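Local coordinates for protein EchA16_2 (Mycobacterium avium subsp. paratuberculosis, PDB 3QYR) that is an enoyl-CoA hydratase of the crotonase family that probably catalyses the reversible hydration of 2-enoyl-CoA thioesters to 3-hydroxyacyl-CoA, at residues G42-A47 and V56-A61; L23-A28 and A34-R39; L134-L139 and Q229-G234. All coordinates share one frame; numbering follows the deposited sequence.

Contact 1 of 3, residues G42-A47 and V56-A61; sequences GALADA and VIITGA
A47 and V56 meet methyl to methyl: A47 CB lies 3.7 Å from V56 CG2. The other branch of the valine, CG1, turns to L44 and stands 4.1 Å from L44 CD2, so the two methyls of one valine serve two helix residues about one turn apart. The same leucine methyl reaches on along the strand to I58, with L44 CD2 4.3 Å from I58 CG2. L44 leaves the helix beside the strand rather than straight at it; with CG anti to its carbonyl carbon (chi1 -74°), the CD2 branch is carried over to V56 and I58. On the strand, the side chains that face the helix are V56 and I58, two residues apart, as the alternation of a beta strand requires; I57 between them points to the other side of the sheet and packs on A186 and Q187 of helix 182-195. The interface is wholly apolar and buried. The axes of helix residues 42-47 and strand residues 56-60 approach to 10.6 Å and run nearly antiparallel, at 166°, as in a beta-alpha-beta crossover. Helix 34-49 is the crossover helix, and the strands it links, 18-23 and 55-60, are parallel neighbours in the sheet. L21 of strand 18-23 touches A43 and L44, so the helix lies over both strands; V94 of strand 94-98 flanks V56 and I58, and W87 of a loop packs against L44.

Contact 2 of 3, residues L23-A28 and A34-R39; sequences LNRPQA and AALRDR
L23 and L36 touch through one methyl each, CD2 to CD2 at 4.0 Å, and their side chains cross at about a right angle. L36 points from the helix toward the end of strand 18-23 and the start of the loop: its CG is anti to the backbone N (chi1 180°), which extends the branch away from the helix. The CD2 end of L23 bends across to meet it. R25 comes in from the loop with its aliphatic part, R25 CD standing 4.4 Å from L36 CD2, so the same leucine methyl meets both an apolar branch and the stem of an arginine. Beyond that stem the guanidinium is held elsewhere: NH1 forms a salt bridge with D70 and a hydrogen bond to the carbonyl oxygen of A31, while A28 CB lies over one face, 3.9 Å above the plane and toward its rim. L10 of strand 10-15 also packs on L36. Within the loop, the backbone N of A28 bonds to O of R25 at 2.9 Å, closing a turn around P26 and Q27. This is the strand-to-helix connection of a beta-alpha-beta unit in the crotonase fold, where the end of strand 18-23 and the loop after it pack on the first turn of helix 34-49.

Contact 3 of 3, residues L134-L139 and Q229-G234; sequences LPTWGL and QFRTSG. With EDO (1,2-ethanediol), chain G.
L134 packs on F230 where a loop of the crotonase fold meets the end of the long C-terminal helix 198-234. This is the close half of the contact: L134 CD1 sits over the centre of the phenyl face in a CH-pi contact, 3.9 Å from the ring centroid and 12° off the normal. The second methyl, L134 CD2, lies 4.0 Å from F230 CB, so the leucine fork straddles the root and the face of the ring. F230 has CG anti to its backbone N (chi1 -173°), which swings the ring out from the helix to receive the methyl. A203 of the second subunit packs on both L134 and F230, placing this patch at a subunit interface. The other half is loose. R231 lies on the exposed side of the helix, and T136 CG2 approaches its guanidinium near the plane, at the edge, with R231 NH1 4.4 Å away. The hydroxyl of T136 is used elsewhere, bonded to the carbonyl oxygen of I83. Behind the threonine, on the side remote from the helix, the loop holds a 1,2-ethanediol, probably from the crystallisation liquor, which also bonds E108 and H128. G138 is the N-cap of helix 139-147, and its backbone N bonds E223 of the long helix. Diol carbon C1 stands 3.5 Å above the W137 ring, toward the rim, while T136 N donates to diol O1 at 2.7 Å with an N-H...O angle of 163°.

Overall arrangement
From the N terminus, contact 2 comes first, closing the short loop between strand 18-23 and helix 34-49. Contact 1 follows on the same helix and closes the connection from the helix into strand 55-60. Together they span one beta-alpha-beta unit; their centres are 12 Å apart. They also meet in the sheet, where L23 N lies 3.0 Å from T59 O and L23 O 3.0 Å from A61 N, both probable hydrogen bonds. Contact 3 comes last, spanning a separation of 90 residues to join the 134-139 loop to the C-terminal helix. It touches contact 2 through R37 CD and W137 CH2, 3.9 Å apart, but not contact 1. All three are in series; none nests or crosses.

Contact 1 of 3, residues G42-A47 and V56-A61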
ATOM      1  N   GLY A  42      -7.707 -16.996 -25.571  1.00 15.28           N
ATOM      2  CA  GLY A  42      -6.631 -17.584 -26.375  1.00 15.76           C
ATOM      3  C   GLY A  42      -6.136 -16.580 -27.410  1.00 15.72           C
ATOM      4  O   GLY A  42      -4.928 -16.399 -27.575  1.00 15.65           O
ATOM      5  N   ALA A  43      -7.076 -15.900 -28.073  1.00 15.32           N
ATOM      6  CA  ALA A  43      -6.739 -14.886 -29.081  1.00 15.19           C
ATOM      7  C   ALA A  43      -5.979 -13.684 -28.504  1.00 14.87           C
ATOM      8  O   ALA A  43      -5.116 -13.123 -29.167  1.00 14.94           O
ATOM      9  CB  ALA A  43      -7.986 -14.423 -29.814  1.00 14.19           C
ATOM     10  N   LEU A  44      -6.297 -13.267 -27.291  1.00 15.06           N
ATOM     11  CA  LEU A  44      -5.531 -12.173 -26.691  1.00 15.52           C
ATOM     12  C   LEU A  44      -4.082 -12.661 -26.451  1.00 16.16           C
ATOM     13  O   LEU A  44      -3.107 -11.961 -26.727  1.00 15.47           O
ATOM     14  CB  LEU A  44      -6.189 -11.658 -25.409  1.00 15.03           C
ATOM     15  CG  LEU A  44      -7.468 -10.788 -25.519  1.00 14.91           C
ATOM     16  CD1 LEU A  44      -7.965 -10.477 -24.104  1.00 14.51           C
ATOM     17  CD2 LEU A  44      -7.278  -9.486 -26.275  1.00 12.74           C
ATOM     18  N   ALA A  45      -3.953 -13.894 -25.992  1.00 16.97           N
ATOM     19  CA  ALA A  45      -2.653 -14.430 -25.696  1.00 17.91           C
ATOM     20  C   ALA A  45      -1.817 -14.416 -26.949  1.00 18.89           C
ATOM     21  O   ALA A  45      -0.730 -13.852 -26.927  1.00 20.16           O
ATOM     22  CB  ALA A  45      -2.744 -15.840 -25.105  1.00 17.64           C
ATOM     23  N   ASP A  46      -2.325 -15.014 -28.026  1.00 19.49           N
ATOM     24  CA  ASP A  46      -1.615 -15.077 -29.302  1.00 20.67           C
ATOM     25  C   ASP A  46      -1.159 -13.696 -29.807  1.00 19.90           C
ATOM     26  O   ASP A  46      -0.033 -13.551 -30.268  1.00 19.97           O
ATOM     27  CB  ASP A  46      -2.501 -15.763 -30.376  1.00 21.54           C
ATOM     28  CG  ASP A  46      -2.815 -17.227 -30.036  1.00 24.53           C
ATOM     29  OD1 ASP A  46      -2.116 -17.780 -29.161  1.00 28.23           O
ATOM     30  OD2 ASP A  46      -3.754 -17.833 -30.625  1.00 27.76           O
ATOM     31  N   ALA A  47      -2.040 -12.698 -29.713  1.00 18.71           N
ATOM     32  CA  ALA A  47      -1.748 -11.360 -30.200  1.00 17.99           C
ATOM     33  C   ALA A  47      -0.483 -10.776 -29.562  1.00 18.02           C
ATOM     34  O   ALA A  47       0.325 -10.101 -30.221  1.00 17.18           O
ATOM     35  CB  ALA A  47      -2.916 -10.455 -29.983  1.00 16.78           C
ATOM     36  N   VAL A  56      -4.505  -4.146 -30.579  1.00  9.83           N
ATOM     37  CA  VAL A  56      -5.675  -5.021 -30.622  1.00  9.62           C
ATOM     38  C   VAL A  56      -6.939  -4.187 -30.398  1.00  9.92           C
ATOM     39  O   VAL A  56      -6.938  -3.269 -29.578  1.00  9.45           O
ATOM     40  CB  VAL A  56      -5.606  -6.136 -29.543  1.00  9.83           C
ATOM     41  CG1 VAL A  56      -6.949  -6.876 -29.450  1.00  8.32           C
ATOM     42  CG2 VAL A  56      -4.467  -7.110 -29.839  1.00  8.46           C
ATOM     43  N   ILE A  57      -8.001  -4.486 -31.146  1.00  9.66           N
ATOM     44  CA  ILE A  57      -9.291  -3.838 -30.954  1.00  9.78           C
ATOM     45  C   ILE A  57     -10.278  -4.946 -30.640  1.00 10.05           C
ATOM     46  O   ILE A  57     -10.327  -5.905 -31.384  1.00 10.10           O
ATOM     47  CB  ILE A  57      -9.801  -3.115 -32.241  1.00 10.11           C
ATOM     48  CG1 ILE A  57      -8.962  -1.873 -32.556  1.00  9.69           C
ATOM     49  CG2 ILE A  57     -11.289  -2.739 -32.108  1.00  8.26           C
ATOM     50  CD1 ILE A  57      -9.323  -1.185 -33.891  1.00  6.57           C
ATOM     51  N   ILE A  58     -11.071  -4.824 -29.572  1.00  9.97           N
ATOM     52  CA  ILE A  58     -12.120  -5.800 -29.327  1.00  9.82           C
ATOM     53  C   ILE A  58     -13.456  -5.118 -29.485  1.00 10.33           C
ATOM     54  O   ILE A  58     -13.587  -3.939 -29.184  1.00 10.60           O
ATOM     55  CB  ILE A  58     -11.994  -6.542 -27.961  1.00 10.15           C
ATOM     56  CG1 ILE A  58     -12.419  -5.684 -26.764  1.00  9.76           C
ATOM     57  CG2 ILE A  58     -10.567  -7.132 -27.790  1.00  8.47           C
ATOM     58  CD1 ILE A  58     -12.362  -6.493 -25.402  1.00  6.45           C
ATOM     59  N   THR A  59     -14.424  -5.850 -30.034  1.00 10.78           N
ATOM     60  CA  THR A  59     -15.755  -5.317 -30.299  1.00 10.63           C
ATOM     61  C   THR A  59     -16.693  -6.496 -30.405  1.00 10.72           C
ATOM     62  O   THR A  59     -16.242  -7.655 -30.314  1.00 10.37           O
ATOM     63  CB  THR A  59     -15.807  -4.477 -31.615  1.00 11.21           C
ATOM     64  OG1 THR A  59     -17.038  -3.736 -31.670  1.00 11.66           O
ATOM     65  CG2 THR A  59     -15.681  -5.356 -32.839  1.00  8.99           C
ATOM     66  N   GLY A  60     -17.977  -6.196 -30.612  1.00 10.77           N
ATOM     67  CA  GLY A  60     -19.013  -7.225 -30.745  1.00 11.46           C
ATOM     68  C   GLY A  60     -19.870  -7.110 -31.992  1.00 12.09           C
ATOM     69  O   GLY A  60     -19.996  -6.030 -32.597  1.00 11.81           O
ATOM     70  N   ALA A  61     -20.487  -8.233 -32.357  1.00 12.48           N
ATOM     71  CA  ALA A  61     -21.402  -8.283 -33.499  1.00 12.68           C
ATOM     72  C   ALA A  61     -22.723  -7.647 -33.058  1.00 13.49           C
ATOM     73  O   ALA A  61     -23.297  -8.028 -32.028  1.00 12.96           O
ATOM     74  CB  ALA A  61     -21.604  -9.700 -33.935  1.00 11.52           C
TER

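Contact 2 of 3, residues L23-A28 and A34-R39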
ATOM      1  N   LEU A  23     -16.422 -10.536 -31.031  1.00 11.40           N
ATOM      2  CA  LEU A  23     -17.279 -11.550 -30.370  1.00 11.72           C
ATOM      3  C   LEU A  23     -18.468 -11.752 -31.306  1.00 12.37           C
ATOM      4  O   LEU A  23     -19.128 -10.782 -31.676  1.00 13.28           O
ATOM      5  CB  LEU A  23     -17.752 -11.089 -28.967  1.00 11.40           C
ATOM      6  CG  LEU A  23     -16.740 -10.725 -27.839  1.00 10.46           C
ATOM      7  CD1 LEU A  23     -17.415  -9.986 -26.707  1.00  6.82           C
ATOM      8  CD2 LEU A  23     -15.990 -11.930 -27.261  1.00  7.13           C
ATOM      9  N   ASN A  24     -18.728 -12.979 -31.727  1.00 13.04           N
ATOM     10  CA  ASN A  24     -19.636 -13.209 -32.857  1.00 13.59           C
ATOM     11  C   ASN A  24     -20.670 -14.318 -32.616  1.00 14.38           C
ATOM     12  O   ASN A  24     -20.691 -15.345 -33.299  1.00 13.80           O
ATOM     13  CB  ASN A  24     -18.825 -13.503 -34.107  1.00 13.56           C
ATOM     14  CG  ASN A  24     -19.648 -13.413 -35.375  1.00 13.77           C
ATOM     15  OD1 ASN A  24     -20.380 -12.445 -35.585  1.00 15.04           O
ATOM     16  ND2 ASN A  24     -19.525 -14.418 -36.238  1.00 11.25           N
ATOM     17  N   ARG A  25     -21.508 -14.078 -31.611  1.00 15.03           N
ATOM     18  CA  ARG A  25     -22.768 -14.791 -31.432  1.00 15.59           C
ATOM     19  C   ARG A  25     -23.923 -13.783 -31.355  1.00 15.95           C
ATOM     20  O   ARG A  25     -24.595 -13.675 -30.330  1.00 16.71           O
ATOM     21  CB  ARG A  25     -22.704 -15.577 -30.148  1.00 15.07           C
ATOM     22  CG  ARG A  25     -21.726 -16.680 -30.182  1.00 15.88           C
ATOM     23  CD  ARG A  25     -21.715 -17.391 -28.849  1.00 14.99           C
ATOM     24  NE  ARG A  25     -22.858 -18.277 -28.672  1.00 14.01           N
ATOM     25  CZ  ARG A  25     -23.334 -18.641 -27.481  1.00 14.62           C
ATOM     26  NH1 ARG A  25     -22.789 -18.160 -26.359  1.00 14.17           N
ATOM     27  NH2 ARG A  25     -24.369 -19.481 -27.398  1.00 11.79           N
ATOM     28  N   PRO A  26     -24.136 -13.003 -32.423  1.00 16.30           N
ATOM     29  CA  PRO A  26     -25.112 -11.907 -32.351  1.00 15.91           C
ATOM     30  C   PRO A  26     -26.486 -12.316 -31.866  1.00 15.67           C
ATOM     31  O   PRO A  26     -27.095 -11.612 -31.060  1.00 15.14           O
ATOM     32  CB  PRO A  26     -25.187 -11.399 -33.793  1.00 15.88           C
ATOM     33  CG  PRO A  26     -24.508 -12.412 -34.624  1.00 16.39           C
ATOM     34  CD  PRO A  26     -23.495 -13.069 -33.746  1.00 16.51           C
ATOM     35  N   GLN A  27     -26.957 -13.467 -32.326  1.00 16.15           N
ATOM     36  CA  GLN A  27     -28.323 -13.918 -32.025  1.00 16.38           C
ATOM     37  C   GLN A  27     -28.442 -14.385 -30.596  1.00 16.33           C
ATOM     38  O   GLN A  27     -29.544 -14.515 -30.098  1.00 16.93           O
ATOM     39  CB  GLN A  27     -28.735 -15.011 -33.012  1.00 16.56           C
ATOM     40  CG  GLN A  27     -30.097 -15.657 -32.804  1.00 16.04           C
ATOM     41  CD  GLN A  27     -31.298 -14.694 -33.010  1.00 13.77           C
ATOM     42  OE1 GLN A  27     -31.896 -14.674 -34.088  1.00 10.23           O
ATOM     43  NE2 GLN A  27     -31.662 -13.936 -31.965  1.00  9.24           N
ATOM     44  N   ALA A  28     -27.301 -14.654 -29.955  1.00 16.45           N
ATOM     45  CA  ALA A  28     -27.230 -14.895 -28.518  1.00 16.70           C
ATOM     46  C   ALA A  28     -26.604 -13.718 -27.756  1.00 16.29           C
ATOM     47  O   ALA A  28     -26.141 -13.889 -26.640  1.00 16.01           O
ATOM     48  CB  ALA A  28     -26.428 -16.178 -28.238  1.00 17.07           C
ATOM     49  N   ALA A  34     -18.286 -21.156 -22.603  1.00 16.30           N
ATOM     50  CA  ALA A  34     -16.926 -21.712 -22.391  1.00 16.04           C
ATOM     51  C   ALA A  34     -16.124 -21.708 -23.695  1.00 15.95           C
ATOM     52  O   ALA A  34     -14.972 -21.279 -23.707  1.00 16.18           O
ATOM     53  CB  ALA A  34     -16.988 -23.122 -21.802  1.00 16.14           C
ATOM     54  N   ALA A  35     -16.733 -22.161 -24.790  1.00 16.13           N
ATOM     55  CA  ALA A  35     -16.043 -22.161 -26.080  1.00 16.15           C
ATOM     56  C   ALA A  35     -15.589 -20.726 -26.484  1.00 15.45           C
ATOM     57  O   ALA A  35     -14.482 -20.528 -27.005  1.00 15.60           O
ATOM     58  CB  ALA A  35     -16.930 -22.766 -27.163  1.00 15.59           C
ATOM     59  N   LEU A  36     -16.426 -19.732 -26.241  1.00 14.89           N
ATOM     60  CA  LEU A  36     -16.090 -18.390 -26.671  1.00 14.88           C
ATOM     61  C   LEU A  36     -15.062 -17.789 -25.759  1.00 15.26           C
ATOM     62  O   LEU A  36     -14.243 -17.002 -26.218  1.00 16.21           O
ATOM     63  CB  LEU A  36     -17.302 -17.473 -26.764  1.00 14.45           C
ATOM     64  CG  LEU A  36     -16.978 -16.035 -27.216  1.00 13.59           C
ATOM     65  CD1 LEU A  36     -16.233 -16.023 -28.607  1.00 11.28           C
ATOM     66  CD2 LEU A  36     -18.241 -15.215 -27.268  1.00 10.66           C
ATOM     67  N   ARG A  37     -15.092 -18.141 -24.474  1.00 15.95           N
ATOM     68  CA  ARG A  37     -14.052 -17.686 -23.563  1.00 16.19           C
ATOM     69  C   ARG A  37     -12.703 -18.276 -23.969  1.00 16.97           C
ATOM     70  O   ARG A  37     -11.715 -17.551 -24.075  1.00 16.26           O
ATOM     71  CB  ARG A  37     -14.378 -18.041 -22.122  1.00 16.03           C
ATOM     72  CG  ARG A  37     -15.672 -17.399 -21.646  1.00 17.33           C
ATOM     73  CD  ARG A  37     -15.880 -17.473 -20.159  1.00 15.88           C
ATOM     74  NE  ARG A  37     -16.039 -18.849 -19.679  1.00 17.81           N
ATOM     75  CZ  ARG A  37     -17.194 -19.510 -19.568  1.00 19.10           C
ATOM     76  NH1 ARG A  37     -18.355 -18.969 -19.917  1.00 18.94           N
ATOM     77  NH2 ARG A  37     -17.186 -20.729 -19.073  1.00 19.79           N
ATOM     78  N   ASP A  38     -12.654 -19.588 -24.185  1.00 18.29           N
ATOM     79  CA  ASP A  38     -11.397 -20.203 -24.584  1.00 19.81           C
ATOM     80  C   ASP A  38     -10.893 -19.512 -25.846  1.00 19.64           C
ATOM     81  O   ASP A  38      -9.718 -19.212 -25.953  1.00 18.96           O
ATOM     82  CB  ASP A  38     -11.515 -21.744 -24.783  1.00 20.94           C
ATOM     83  CG  ASP A  38     -11.802 -22.507 -23.463  1.00 22.81           C
ATOM     84  OD1 ASP A  38     -11.828 -21.873 -22.368  1.00 24.29           O
ATOM     85  OD2 ASP A  38     -12.022 -23.736 -23.536  1.00 22.92           O
ATOM     86  N   ARG A  39     -11.809 -19.203 -26.767  1.00 20.48           N
ATOM     87  CA  ARG A  39     -11.441 -18.575 -28.047  1.00 20.51           C
ATOM     88  C   ARG A  39     -10.954 -17.146 -27.892  1.00 18.95           C
ATOM     89  O   ARG A  39      -9.967 -16.752 -28.539  1.00 18.91           O
ATOM     90  CB  ARG A  39     -12.609 -18.622 -29.019  1.00 21.06           C
ATOM     91  CG  ARG A  39     -12.781 -20.012 -29.651  1.00 26.25           C
ATOM     92  CD  ARG A  39     -12.100 -20.130 -31.006  1.00 31.57           C
ATOM     93  NE  ARG A  39     -13.074 -19.807 -32.069  1.00 37.32           N
ATOM     94  CZ  ARG A  39     -12.795 -19.201 -33.232  1.00 39.07           C
ATOM     95  NH1 ARG A  39     -13.792 -18.976 -34.090  1.00 39.18           N
ATOM     96  NH2 ARG A  39     -11.545 -18.803 -33.540  1.00 38.97           N
TER

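Contact 3 of 3, residues L134-L139 and Q229-G234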
ATOM      1  N   LEU A 134     -21.436 -12.796  -6.985  1.00 19.17           N
ATOM      2  CA  LEU A 134     -20.433 -11.770  -6.799  1.00 17.56           C
ATOM      3  C   LEU A 134     -19.460 -11.906  -7.934  1.00 16.64           C
ATOM      4  O   LEU A 134     -19.356 -12.972  -8.520  1.00 17.66           O
ATOM      5  CB  LEU A 134     -19.748 -11.904  -5.456  1.00 17.24           C
ATOM      6  CG  LEU A 134     -20.346 -11.001  -4.375  1.00 17.41           C
ATOM      7  CD1 LEU A 134     -21.813 -11.271  -4.164  1.00 15.12           C
ATOM      8  CD2 LEU A 134     -19.579 -11.179  -3.058  1.00 17.79           C
ATOM      9  N   PRO A 135     -18.777 -10.818  -8.286  1.00 15.06           N
ATOM     10  CA  PRO A 135     -17.853 -10.770  -9.410  1.00 14.17           C
ATOM     11  C   PRO A 135     -16.445 -11.299  -9.104  1.00 13.94           C
ATOM     12  O   PRO A 135     -15.974 -11.152  -7.971  1.00 14.21           O
ATOM     13  CB  PRO A 135     -17.762  -9.273  -9.699  1.00 13.79           C
ATOM     14  CG  PRO A 135     -17.952  -8.668  -8.401  1.00 14.10           C
ATOM     15  CD  PRO A 135     -19.030  -9.474  -7.751  1.00 14.63           C
ATOM     16  N   THR A 136     -15.793 -11.875 -10.123  1.00 12.73           N
ATOM     17  CA  THR A 136     -14.445 -12.420 -10.022  1.00 12.26           C
ATOM     18  C   THR A 136     -13.520 -11.991 -11.165  1.00 11.82           C
ATOM     19  O   THR A 136     -12.352 -12.450 -11.243  1.00 10.75           O
ATOM     20  CB  THR A 136     -14.496 -13.951 -10.009  1.00 12.84           C
ATOM     21  OG1 THR A 136     -15.323 -14.416 -11.096  1.00 12.46           O
ATOM     22  CG2 THR A 136     -15.048 -14.453  -8.696  1.00 12.14           C
ATOM     23  N   TRP A 137     -14.024 -11.102 -12.033  1.00 11.54           N
ATOM     24  CA  TRP A 137     -13.225 -10.539 -13.123  1.00 11.34           C
ATOM     25  C   TRP A 137     -12.931  -9.048 -12.917  1.00 11.29           C
ATOM     26  O   TRP A 137     -12.788  -8.286 -13.891  1.00 12.46           O
ATOM     27  CB  TRP A 137     -13.926 -10.761 -14.450  1.00 11.41           C
ATOM     28  CG  TRP A 137     -13.876 -12.128 -14.997  1.00 11.08           C
ATOM     29  CD1 TRP A 137     -13.380 -13.237 -14.405  1.00 13.66           C
ATOM     30  CD2 TRP A 137     -14.387 -12.540 -16.270  1.00 12.51           C
ATOM     31  NE1 TRP A 137     -13.528 -14.325 -15.237  1.00 15.41           N
ATOM     32  CE2 TRP A 137     -14.148 -13.918 -16.392  1.00 14.19           C
ATOM     33  CE3 TRP A 137     -15.021 -11.872 -17.329  1.00 12.25           C
ATOM     34  CZ2 TRP A 137     -14.527 -14.646 -17.527  1.00 12.78           C
ATOM     35  CZ3 TRP A 137     -15.404 -12.596 -18.443  1.00 11.17           C
ATOM     36  CH2 TRP A 137     -15.156 -13.970 -18.536  1.00 10.72           C
ATOM     37  N   GLY A 138     -12.838  -8.622 -11.658  1.00 10.63           N
ATOM     38  CA  GLY A 138     -12.380  -7.276 -11.337  1.00  9.66           C
ATOM     39  C   GLY A 138     -13.383  -6.146 -11.365  1.00  9.21           C
ATOM     40  O   GLY A 138     -13.013  -4.993 -11.162  1.00  9.65           O
ATOM     41  N   LEU A 139     -14.652  -6.419 -11.612  1.00  8.83           N
ATOM     42  CA  LEU A 139     -15.654  -5.347 -11.528  1.00  8.24           C
ATOM     43  C   LEU A 139     -15.574  -4.553 -10.211  1.00  8.34           C
ATOM     44  O   LEU A 139     -15.648  -3.318 -10.211  1.00  7.61           O
ATOM     45  CB  LEU A 139     -17.073  -5.894 -11.709  1.00  8.39           C
ATOM     46  CG  LEU A 139     -18.165  -4.812 -11.812  1.00  9.17           C
ATOM     47  CD1 LEU A 139     -19.195  -5.128 -12.871  1.00  8.39           C
ATOM     48  CD2 LEU A 139     -18.803  -4.566 -10.444  1.00  8.91           C
ATOM     49  N   GLN A 229     -16.172 -16.614  -0.192  1.00 22.12           N
ATOM     50  CA  GLN A 229     -16.936 -16.679   1.067  1.00 23.73           C
ATOM     51  C   GLN A 229     -18.431 -16.739   0.776  1.00 25.01           C
ATOM     52  O   GLN A 229     -19.178 -17.428   1.470  1.00 24.69           O
ATOM     53  CB  GLN A 229     -16.626 -15.506   2.013  1.00 23.23           C
ATOM     54  N   PHE A 230     -18.848 -16.023  -0.273  1.00 26.41           N
ATOM     55  CA  PHE A 230     -20.249 -15.983  -0.694  1.00 27.69           C
ATOM     56  C   PHE A 230     -20.732 -17.321  -1.271  1.00 29.90           C
ATOM     57  O   PHE A 230     -21.836 -17.762  -0.955  1.00 29.25           O
ATOM     58  CB  PHE A 230     -20.477 -14.833  -1.681  1.00 26.88           C
ATOM     59  CG  PHE A 230     -21.920 -14.614  -2.036  1.00 24.64           C
ATOM     60  CD1 PHE A 230     -22.802 -14.047  -1.109  1.00 23.28           C
ATOM     61  CD2 PHE A 230     -22.401 -14.972  -3.290  1.00 22.93           C
ATOM     62  CE1 PHE A 230     -24.139 -13.834  -1.434  1.00 23.40           C
ATOM     63  CE2 PHE A 230     -23.748 -14.769  -3.623  1.00 23.47           C
ATOM     64  CZ  PHE A 230     -24.614 -14.198  -2.686  1.00 23.28           C
ATOM     65  N   ARG A 231     -19.906 -17.954  -2.100  1.00 32.85           N
ATOM     66  CA  ARG A 231     -20.175 -19.326  -2.570  1.00 36.42           C
ATOM     67  C   ARG A 231     -20.258 -20.322  -1.423  1.00 38.79           C
ATOM     68  O   ARG A 231     -21.134 -21.173  -1.441  1.00 39.60           O
ATOM     69  CB  ARG A 231     -19.119 -19.819  -3.574  1.00 36.51           C
ATOM     70  CG  ARG A 231     -19.107 -19.029  -4.890  1.00 39.96           C
ATOM     71  CD  ARG A 231     -18.240 -19.685  -5.983  1.00 44.01           C
ATOM     72  NE  ARG A 231     -16.900 -20.027  -5.483  1.00 46.94           N
ATOM     73  CZ  ARG A 231     -15.767 -19.341  -5.709  1.00 47.96           C
ATOM     74  NH1 ARG A 231     -15.736 -18.231  -6.463  1.00 46.27           N
ATOM     75  NH2 ARG A 231     -14.636 -19.794  -5.168  1.00 48.32           N
ATOM     76  N   THR A 232     -19.372 -20.211  -0.428  1.00 41.16           N
ATOM     77  CA  THR A 232     -19.333 -21.183   0.669  1.00 43.99           C
ATOM     78  C   THR A 232     -20.494 -21.073   1.664  1.00 46.35           C
ATOM     79  O   THR A 232     -20.839 -22.061   2.301  1.00 47.39           O
ATOM     80  CB  THR A 232     -18.006 -21.113   1.477  1.00 44.26           C
ATOM     81  OG1 THR A 232     -16.904 -21.415   0.619  1.00 43.73           O
ATOM     82  CG2 THR A 232     -18.019 -22.114   2.644  1.00 44.52           C
ATOM     83  N   SER A 233     -21.073 -19.888   1.831  1.00 48.51           N
ATOM     84  CA  SER A 233     -22.226 -19.724   2.733  1.00 50.77           C
ATOM     85  C   SER A 233     -23.556 -20.082   2.032  1.00 52.60           C
ATOM     86  O   SER A 233     -24.566 -20.357   2.710  1.00 53.35           O
ATOM     87  CB  SER A 233     -22.275 -18.307   3.313  1.00 50.55           C
ATOM     88  OG  SER A 233     -22.440 -17.338   2.294  1.00 50.34           O
ATOM     89  N   GLY A 234     -23.539 -20.077   0.688  1.00 54.09           N
ATOM     90  CA  GLY A 234     -24.631 -20.623  -0.158  1.00 55.59           C
ATOM     91  C   GLY A 234     -24.570 -22.144  -0.350  1.00 57.50           C
ATOM     92  O   GLY A 234     -25.577 -22.782  -0.671  1.00 58.09           O
TER
HETATM   93  C1  EDO G 250     -17.050 -12.510 -13.440  1.00 20.00           C
HETATM   94  O1  EDO G 250     -17.428 -11.725 -12.320  1.00 17.81           O
HETATM   95  C2  EDO G 250     -18.245 -13.013 -14.243  1.00 21.38           C
HETATM   96  O2  EDO G 250     -19.488 -12.942 -13.547  1.00 20.56           O